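Local coordinates for uncharacterized protein (Photobacterium profundum, PDB 3R87), which is probably a thioesterase of the 4-hydroxybenzoyl-CoA thioesterase family, hydrolysing thioester bonds, at residues D68-S81 with T90-S102. Numbering follows the deposited sequence. Where two conformers were deposited one is given.
Sequences DGVEFAEICDIRTS and TLWRQEVWRPGAS
Arg98 reaches into the loop 68-74 and meets three acids there. Its chain bends at chi3 (67°), and NE and NH2 grip Glu74 side-on, NH2 to the syn lone pair of OE1 (2.8 Å) and NE to OE2 (2.9 Å), with carboxylate and guanidinium nearly coplanar (28°). Glu74 OE2 also accepts the backbone N of Glu71. Asp68 OD2 takes Arg98 NH1 at 2.8 Å from above its own carboxylate plane, while its OD1 pairs with Lys119 of another subunit; Glu71 OE2 lies 3.5 Å from Arg98 NH2. Beyond the loop, strands 75-81 and 90-97 pair antiparallel. The tight face turns to helix 28-41: Ile78 CD1 packs on Val96 CG2 (3.8 Å), and Gln94 NE2 bonds Thr80 OG1 (3.0 Å) and Phe33 O while Gln94 OE1 bonds Arg37 NH1, tying both ends of the amide to the helix. On the opposite, partly solvent-exposed face, the extended Arg79 lays its guanidinium flat over Trp97, planes 15° apart, Arg79 NH1 3.3 Å from Trp97 CD2. Asp77 OD2 holds Arg79 NE and also pairs with His8 ND1. The hairpin is part of the antiparallel sheet that wraps round the long helix 28-41, as in the hotdog fold of 4-hydroxybenzoyl-CoA thioesterases.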
ATOM      1  N   ASP A  68       8.807  -5.759 -18.272  1.00 10.26           N
ATOM      2  CA  ASP A  68       9.362  -6.958 -17.651  1.00 10.13           C
ATOM      3  C   ASP A  68       8.938  -6.982 -16.197  1.00 10.02           C
ATOM      4  O   ASP A  68       8.802  -5.942 -15.573  1.00 13.02           O
ATOM      5  CB  ASP A  68      10.913  -6.940 -17.698  1.00 10.94           C
ATOM      6  CG  ASP A  68      11.489  -8.267 -17.473  0.80 11.18           C
ATOM      7  OD1 ASP A  68      10.793  -9.337 -17.569  0.80 13.82           O
ATOM      8  OD2 ASP A  68      12.694  -8.303 -17.158  0.80 12.40           O
ATOM      9  N   GLY A  69       8.806  -8.164 -15.640  1.00  9.73           N
ATOM     10  CA  GLY A  69       8.489  -8.342 -14.245  1.00  9.61           C
ATOM     11  C   GLY A  69       9.714  -8.150 -13.367  1.00  9.26           C
ATOM     12  O   GLY A  69      10.834  -8.578 -13.699  1.00 11.93           O
ATOM     13  N   VAL A  70       9.561  -7.511 -12.235  1.00  8.22           N
ATOM     14  CA  VAL A  70      10.604  -7.266 -11.271  1.00  8.33           C
ATOM     15  C   VAL A  70      10.377  -8.221 -10.088  1.00  8.18           C
ATOM     16  O   VAL A  70       9.247  -8.445  -9.660  1.00  8.57           O
ATOM     17  CB  VAL A  70      10.593  -5.811 -10.849  1.00  8.47           C
ATOM     18  CG1 VAL A  70      11.582  -5.514  -9.761  1.00 10.20           C
ATOM     19  CG2 VAL A  70      10.818  -4.848 -12.064  1.00  9.68           C
ATOM     20  N   GLU A  71      11.464  -8.773  -9.540  1.00  9.08           N
ATOM     21  CA  GLU A  71      11.372  -9.833  -8.562  1.00  9.32           C
ATOM     22  C   GLU A  71      11.823  -9.435  -7.165  1.00  8.18           C
ATOM     23  O   GLU A  71      12.601  -8.504  -6.947  1.00  8.71           O
ATOM     24  CB  GLU A  71      12.179 -11.041  -9.029  1.00 12.77           C
ATOM     25  CG  GLU A  71      11.576 -11.602 -10.314  1.00 16.33           C
ATOM     26  CD  GLU A  71      12.342 -12.700 -10.938  1.00 24.40           C
ATOM     27  OE1 GLU A  71      13.229 -13.258 -10.334  1.00 28.09           O
ATOM     28  OE2 GLU A  71      12.111 -12.962 -12.134  1.00 29.79           O
ATOM     29  N   PHE A  72      11.306 -10.181  -6.184  1.00  9.05           N
ATOM     30  CA  PHE A  72      11.687 -10.040  -4.785  1.00  8.63           C
ATOM     31  C   PHE A  72      13.186 -10.006  -4.601  1.00  8.11           C
ATOM     32  O   PHE A  72      13.919 -10.826  -5.194  1.00  9.14           O
ATOM     33  CB  PHE A  72      11.101 -11.217  -3.993  1.00  8.97           C
ATOM     34  CG  PHE A  72      11.533 -11.224  -2.562  1.00  9.10           C
ATOM     35  CD1 PHE A  72      11.183 -10.214  -1.686  1.00  9.09           C
ATOM     36  CD2 PHE A  72      12.294 -12.284  -2.084  1.00 10.55           C
ATOM     37  CE1 PHE A  72      11.606 -10.219  -0.357  1.00  9.90           C
ATOM     38  CE2 PHE A  72      12.715 -12.272  -0.739  1.00 11.96           C
ATOM     39  CZ  PHE A  72      12.372 -11.273   0.102  1.00 11.25           C
ATOM     40  N   ALA A  73      13.618  -9.094  -3.748  1.00  8.12           N
ATOM     41  CA  ALA A  73      15.007  -8.949  -3.269  1.00  9.00           C
ATOM     42  C   ALA A  73      15.914  -8.309  -4.302  1.00  9.01           C
ATOM     43  O   ALA A  73      17.083  -8.081  -4.005  1.00 11.11           O
ATOM     44  CB  ALA A  73      15.572 -10.273  -2.728  1.00 10.51           C
ATOM     45  N   GLU A  74      15.434  -7.959  -5.485  1.00  8.76           N
ATOM     46  CA  GLU A  74      16.203  -7.150  -6.405  1.00  8.94           C
ATOM     47  C   GLU A  74      16.366  -5.741  -5.857  1.00  8.63           C
ATOM     48  O   GLU A  74      15.414  -5.182  -5.282  1.00  9.94           O
ATOM     49  CB  GLU A  74      15.593  -7.149  -7.796  1.00  9.66           C
ATOM     50  CG  GLU A  74      15.683  -8.528  -8.412  1.00 10.81           C
ATOM     51  CD  GLU A  74      15.129  -8.705  -9.800  1.00 11.35           C
ATOM     52  OE1 GLU A  74      15.427  -9.809 -10.368  1.00 14.48           O
ATOM     53  OE2 GLU A  74      14.300  -7.921 -10.284  1.00 11.12           O
ATOM     54  N   ILE A  75      17.529  -5.147  -6.106  1.00  8.70           N
ATOM     55  CA  ILE A  75      17.735  -3.743  -5.916  1.00  9.22           C
ATOM     56  C   ILE A  75      17.744  -3.128  -7.305  1.00  9.12           C
ATOM     57  O   ILE A  75      18.681  -3.314  -8.076  1.00 11.54           O
ATOM     58  CB  ILE A  75      18.981  -3.388  -5.112  1.00 10.46           C
ATOM     59  CG1 ILE A  75      18.911  -4.065  -3.708  1.00 12.17           C
ATOM     60  CG2 ILE A  75      19.050  -1.852  -4.976  1.00 14.36           C
ATOM     61  CD1 ILE A  75      20.199  -3.858  -2.909  1.00 16.51           C
ATOM     62  N   CYS A  76      16.664  -2.456  -7.643  1.00  9.10           N
ATOM     63  CA  CYS A  76      16.529  -1.810  -8.942  0.90  9.02           C
ATOM     64  C   CYS A  76      17.046  -0.407  -8.873  1.00  8.84           C
ATOM     65  O   CYS A  76      17.225   0.190  -7.803  1.00 11.43           O
ATOM     66  CB  CYS A  76      15.065  -1.772  -9.313  0.90 11.02           C
ATOM     67  SG  CYS A  76      14.388  -3.401  -9.675  0.90 13.57           S
ATOM     68  N   ASP A  77      17.380   0.137 -10.048  1.00  8.82           N
ATOM     69  CA  ASP A  77      17.757   1.541 -10.186  1.00  8.50           C
ATOM     70  C   ASP A  77      16.614   2.284 -10.834  1.00  8.34           C
ATOM     71  O   ASP A  77      16.194   1.934 -11.941  1.00 10.11           O
ATOM     72  CB  ASP A  77      19.013   1.646 -11.049  1.00  9.57           C
ATOM     73  CG  ASP A  77      19.640   3.020 -11.078  1.00  9.85           C
ATOM     74  OD1 ASP A  77      19.307   3.881 -10.269  1.00 12.02           O
ATOM     75  OD2 ASP A  77      20.512   3.216 -11.962  1.00 11.27           O
ATOM     76  N   ILE A  78      16.094   3.300 -10.154  1.00  7.89           N
ATOM     77  CA  ILE A  78      15.135   4.211 -10.757  1.00  7.99           C
ATOM     78  C   ILE A  78      15.947   5.338 -11.398  1.00  7.58           C
ATOM     79  O   ILE A  78      16.716   5.998 -10.712  1.00  9.32           O
ATOM     80  CB  ILE A  78      14.129   4.784  -9.746  1.00  8.94           C
ATOM     81  CG1 ILE A  78      13.537   3.732  -8.842  1.00 10.44           C
ATOM     82  CG2 ILE A  78      13.131   5.635 -10.477  1.00  9.62           C
ATOM     83  CD1 ILE A  78      12.785   2.722  -9.591  1.00 12.93           C
ATOM     84  N   ARG A  79      15.766   5.520 -12.695  1.00  7.52           N
ATOM     85  CA  ARG A  79      16.569   6.481 -13.474  1.00  7.84           C
ATOM     86  C   ARG A  79      15.638   7.557 -13.964  1.00  8.17           C
ATOM     87  O   ARG A  79      14.663   7.261 -14.698  1.00  8.57           O
ATOM     88  CB  ARG A  79      17.253   5.743 -14.606  1.00  8.50           C
ATOM     89  CG  ARG A  79      18.204   4.687 -14.108  1.00  8.85           C
ATOM     90  CD  ARG A  79      19.015   4.047 -15.210  1.00  9.33           C
ATOM     91  NE  ARG A  79      19.892   3.041 -14.671  1.00  9.47           N
ATOM     92  CZ  ARG A  79      20.599   2.204 -15.423  1.00  9.13           C
ATOM     93  NH1 ARG A  79      20.477   2.272 -16.771  1.00  9.96           N
ATOM     94  NH2 ARG A  79      21.363   1.305 -14.854  1.00 10.85           N
ATOM     95  N   THR A  80      15.920   8.804 -13.610  1.00  8.07           N
ATOM     96  CA  THR A  80      14.997   9.907 -13.797  1.00  8.40           C
ATOM     97  C   THR A  80      15.676  11.078 -14.489  1.00  8.69           C
ATOM     98  O   THR A  80      16.779  11.465 -14.099  1.00  9.62           O
ATOM     99  CB  THR A  80      14.503  10.394 -12.414  1.00  8.93           C
ATOM    100  OG1 THR A  80      13.792   9.332 -11.774  1.00  9.00           O
ATOM    101  CG2 THR A  80      13.592  11.598 -12.480  1.00 10.53           C
ATOM    102  N   SER A  81      15.003  11.686 -15.436  1.00  9.62           N
ATOM    103  CA  SER A  81      15.385  12.980 -15.949  0.75  9.92           C
ATOM    104  C   SER A  81      14.156  13.871 -16.031  1.00 10.25           C
ATOM    105  O   SER A  81      13.017  13.386 -15.999  1.00 10.84           O
ATOM    106  CB  SER A  81      16.079  12.884 -17.321  0.75 11.45           C
ATOM    107  OG  SER A  81      15.166  12.377 -18.246  0.75 12.16           O
ATOM    108  N   THR A  90       6.185  20.345 -15.540  1.00 18.33           N
ATOM    109  CA  THR A  90       7.466  19.672 -15.541  0.75 16.80           C
ATOM    110  C   THR A  90       7.236  18.295 -16.136  1.00 15.50           C
ATOM    111  O   THR A  90       6.308  17.586 -15.735  1.00 15.17           O
ATOM    112  CB  THR A  90       8.094  19.596 -14.136  0.75 17.63           C
ATOM    113  OG1 THR A  90       8.219  20.897 -13.600  0.75 21.79           O
ATOM    114  CG2 THR A  90       9.545  19.084 -14.271  0.75 21.81           C
ATOM    115  N   LEU A  91       8.073  17.894 -17.123  1.00 14.60           N
ATOM    116  CA  LEU A  91       8.019  16.603 -17.707  1.00 13.24           C
ATOM    117  C   LEU A  91       9.107  15.719 -17.152  1.00 12.57           C
ATOM    118  O   LEU A  91      10.275  16.158 -17.090  1.00 16.95           O
ATOM    119  CB  LEU A  91       8.164  16.720 -19.255  1.00 15.25           C
ATOM    120  CG  LEU A  91       7.340  17.783 -19.855  1.00 19.57           C
ATOM    121  CD1 LEU A  91       7.642  17.846 -21.350  1.00 24.37           C
ATOM    122  CD2 LEU A  91       5.837  17.524 -19.540  1.00 22.17           C
ATOM    123  N   TRP A  92       8.778  14.534 -16.744  1.00 10.40           N
ATOM    124  CA  TRP A  92       9.711  13.591 -16.172  1.00 10.41           C
ATOM    125  C   TRP A  92       9.740  12.344 -17.021  1.00  9.92           C
ATOM    126  O   TRP A  92       8.677  11.822 -17.418  1.00 12.74           O
ATOM    127  CB  TRP A  92       9.324  13.247 -14.748  1.00 10.74           C
ATOM    128  CG  TRP A  92       9.231  14.391 -13.801  1.00 10.50           C
ATOM    129  CD1 TRP A  92       8.179  15.219 -13.587  1.00 12.27           C
ATOM    130  CD2 TRP A  92      10.252  14.824 -12.877  1.00 10.81           C
ATOM    131  NE1 TRP A  92       8.491  16.118 -12.607  1.00 13.07           N
ATOM    132  CE2 TRP A  92       9.746  15.902 -12.136  1.00 12.42           C
ATOM    133  CE3 TRP A  92      11.539  14.338 -12.557  1.00 10.45           C
ATOM    134  CZ2 TRP A  92      10.471  16.527 -11.095  1.00 13.80           C
ATOM    135  CZ3 TRP A  92      12.253  14.948 -11.549  1.00 11.82           C
ATOM    136  CH2 TRP A  92      11.736  16.039 -10.864  1.00 13.19           C
ATOM    137  N   ARG A  93      10.928  11.818 -17.300  1.00  8.96           N
ATOM    138  CA  ARG A  93      11.123  10.508 -17.861  1.00  8.72           C
ATOM    139  C   ARG A  93      11.689   9.646 -16.751  1.00  7.91           C
ATOM    140  O   ARG A  93      12.746   9.990 -16.200  1.00  8.80           O
ATOM    141  CB  ARG A  93      12.076  10.550 -19.063  1.00 10.47           C
ATOM    142  CG  ARG A  93      12.439   9.186 -19.595  1.00 11.19           C
ATOM    143  CD  ARG A  93      11.270   8.529 -20.265  1.00 13.24           C
ATOM    144  NE  ARG A  93      11.681   7.326 -20.967  1.00 13.20           N
ATOM    145  CZ  ARG A  93      11.157   6.929 -22.116  1.00 12.98           C
ATOM    146  NH1 ARG A  93      10.046   7.496 -22.646  1.00 14.29           N
ATOM    147  NH2 ARG A  93      11.702   5.865 -22.676  1.00 15.17           N
ATOM    148  N   GLN A  94      11.046   8.529 -16.417  1.00  7.73           N
ATOM    149  CA  GLN A  94      11.469   7.704 -15.329  1.00  7.66           C
ATOM    150  C   GLN A  94      11.465   6.267 -15.748  1.00  7.40           C
ATOM    151  O   GLN A  94      10.532   5.810 -16.447  1.00  8.27           O
ATOM    152  CB  GLN A  94      10.632   7.931 -14.059  1.00  8.26           C
ATOM    153  CG  GLN A  94      10.605   9.401 -13.676  1.00  8.98           C
ATOM    154  CD  GLN A  94      10.025   9.624 -12.309  1.00  7.95           C
ATOM    155  OE1 GLN A  94       8.832   9.949 -12.187  1.00  8.73           O
ATOM    156  NE2 GLN A  94      10.822   9.404 -11.276  1.00  8.26           N
ATOM    157  N   GLU A  95      12.477   5.498 -15.354  1.00  7.36           N
ATOM    158  CA  GLU A  95      12.610   4.138 -15.772  1.00  7.73           C
ATOM    159  C   GLU A  95      13.090   3.267 -14.630  1.00  7.53           C
ATOM    160  O   GLU A  95      13.951   3.672 -13.855  1.00  8.55           O
ATOM    161  CB  GLU A  95      13.611   3.994 -16.941  1.00  8.10           C
ATOM    162  CG  GLU A  95      13.177   4.849 -18.146  1.00  9.80           C
ATOM    163  CD  GLU A  95      14.060   4.743 -19.346  1.00 10.00           C
ATOM    164  OE1 GLU A  95      15.113   4.043 -19.291  1.00 10.96           O
ATOM    165  OE2 GLU A  95      13.714   5.376 -20.379  1.00 11.62           O
ATOM    166  N   VAL A  96      12.539   2.058 -14.524  1.00  7.52           N
ATOM    167  CA  VAL A  96      13.038   1.056 -13.576  1.00  7.70           C
ATOM    168  C   VAL A  96      13.946   0.106 -14.301  1.00  7.91           C
ATOM    169  O   VAL A  96      13.531  -0.527 -15.285  1.00  9.16           O
ATOM    170  CB  VAL A  96      11.839   0.225 -13.010  1.00  8.82           C
ATOM    171  CG1 VAL A  96      12.373  -0.853 -12.084  1.00 10.61           C
ATOM    172  CG2 VAL A  96      10.790   1.092 -12.385  1.00 10.17           C
ATOM    173  N   TRP A  97      15.190  -0.027 -13.803  1.00  8.03           N
ATOM    174  CA  TRP A  97      16.154  -0.952 -14.409  1.00  8.76           C
ATOM    175  C   TRP A  97      16.492  -2.046 -13.378  1.00  8.77           C
ATOM    176  O   TRP A  97      17.009  -1.753 -12.271  1.00  9.48           O
ATOM    177  CB  TRP A  97      17.440  -0.178 -14.783  1.00  9.27           C
ATOM    178  CG  TRP A  97      17.226   0.620 -16.038  1.00  8.94           C
ATOM    179  CD1 TRP A  97      16.442   1.725 -16.200  1.00  9.08           C
ATOM    180  CD2 TRP A  97      17.790   0.357 -17.319  1.00  8.53           C
ATOM    181  NE1 TRP A  97      16.503   2.165 -17.504  1.00  9.31           N
ATOM    182  CE2 TRP A  97      17.321   1.321 -18.201  1.00  8.76           C
ATOM    183  CE3 TRP A  97      18.666  -0.653 -17.802  1.00  9.28           C
ATOM    184  CZ2 TRP A  97      17.696   1.365 -19.555  1.00  9.59           C
ATOM    185  CZ3 TRP A  97      19.050  -0.599 -19.115  1.00 10.09           C
ATOM    186  CH2 TRP A  97      18.580   0.390 -19.975  1.00 10.02           C
ATOM    187  N   ARG A  98      16.249  -3.283 -13.760  1.00  8.94           N
ATOM    188  CA  ARG A  98      16.643  -4.443 -12.966  1.00  9.09           C
ATOM    189  C   ARG A  98      18.144  -4.607 -12.998  1.00  9.12           C
ATOM    190  O   ARG A  98      18.822  -4.155 -13.973  1.00  9.67           O
ATOM    191  CB  ARG A  98      15.986  -5.706 -13.449  1.00  9.28           C
ATOM    192  CG  ARG A  98      14.441  -5.680 -13.304  1.00  9.96           C
ATOM    193  CD  ARG A  98      13.785  -6.875 -13.887  1.00 10.44           C
ATOM    194  NE  ARG A  98      14.100  -8.101 -13.141  1.00 10.26           N
ATOM    195  CZ  ARG A  98      14.057  -9.356 -13.627  1.00 11.89           C
ATOM    196  NH1 ARG A  98      13.733  -9.604 -14.914  1.00 13.87           N
ATOM    197  NH2 ARG A  98      14.347 -10.384 -12.852  1.00 14.89           N
ATOM    198  N   PRO A  99      18.752  -5.251 -12.014  1.00 10.32           N
ATOM    199  CA  PRO A  99      20.237  -5.374 -11.989  1.00 11.54           C
ATOM    200  C   PRO A  99      20.769  -6.049 -13.211  1.00 11.06           C
ATOM    201  O   PRO A  99      20.365  -7.138 -13.596  1.00 12.91           O
ATOM    202  CB  PRO A  99      20.467  -6.231 -10.746  1.00 14.79           C
ATOM    203  CG  PRO A  99      19.253  -6.284 -10.011  1.00 15.22           C
ATOM    204  CD  PRO A  99      18.121  -5.818 -10.819  1.00 11.93           C
ATOM    205  N   GLY A 100      21.720  -5.373 -13.886  1.00 11.06           N
ATOM    206  CA  GLY A 100      22.355  -5.934 -15.075  1.00 11.87           C
ATOM    207  C   GLY A 100      21.517  -5.917 -16.351  1.00 10.10           C
ATOM    208  O   GLY A 100      21.997  -6.415 -17.381  1.00 10.97           O
ATOM    209  N   ALA A 101      20.310  -5.360 -16.324  1.00  9.70           N
ATOM    210  CA  ALA A 101      19.426  -5.446 -17.491  1.00  9.49           C
ATOM    211  C   ALA A 101      19.898  -4.549 -18.602  1.00  8.82           C
ATOM    212  O   ALA A 101      20.486  -3.487 -18.392  1.00  9.31           O
ATOM    213  CB  ALA A 101      18.021  -5.000 -17.070  1.00 10.66           C
ATOM    214  N   SER A 102      19.528  -4.937 -19.824  1.00  9.46           N
ATOM    215  CA  SER A 102      19.836  -4.168 -21.019  1.00  9.67           C
ATOM    216  C   SER A 102      18.636  -3.359 -21.539  1.00  9.30           C
ATOM    217  O   SER A 102      18.763  -2.693 -22.573  1.00 10.69           O
ATOM    218  CB  SER A 102      20.372  -5.080 -22.120  1.00 10.49           C
ATOM    219  OG  SER A 102      21.627  -5.611 -21.744  1.00  9.94           O
TER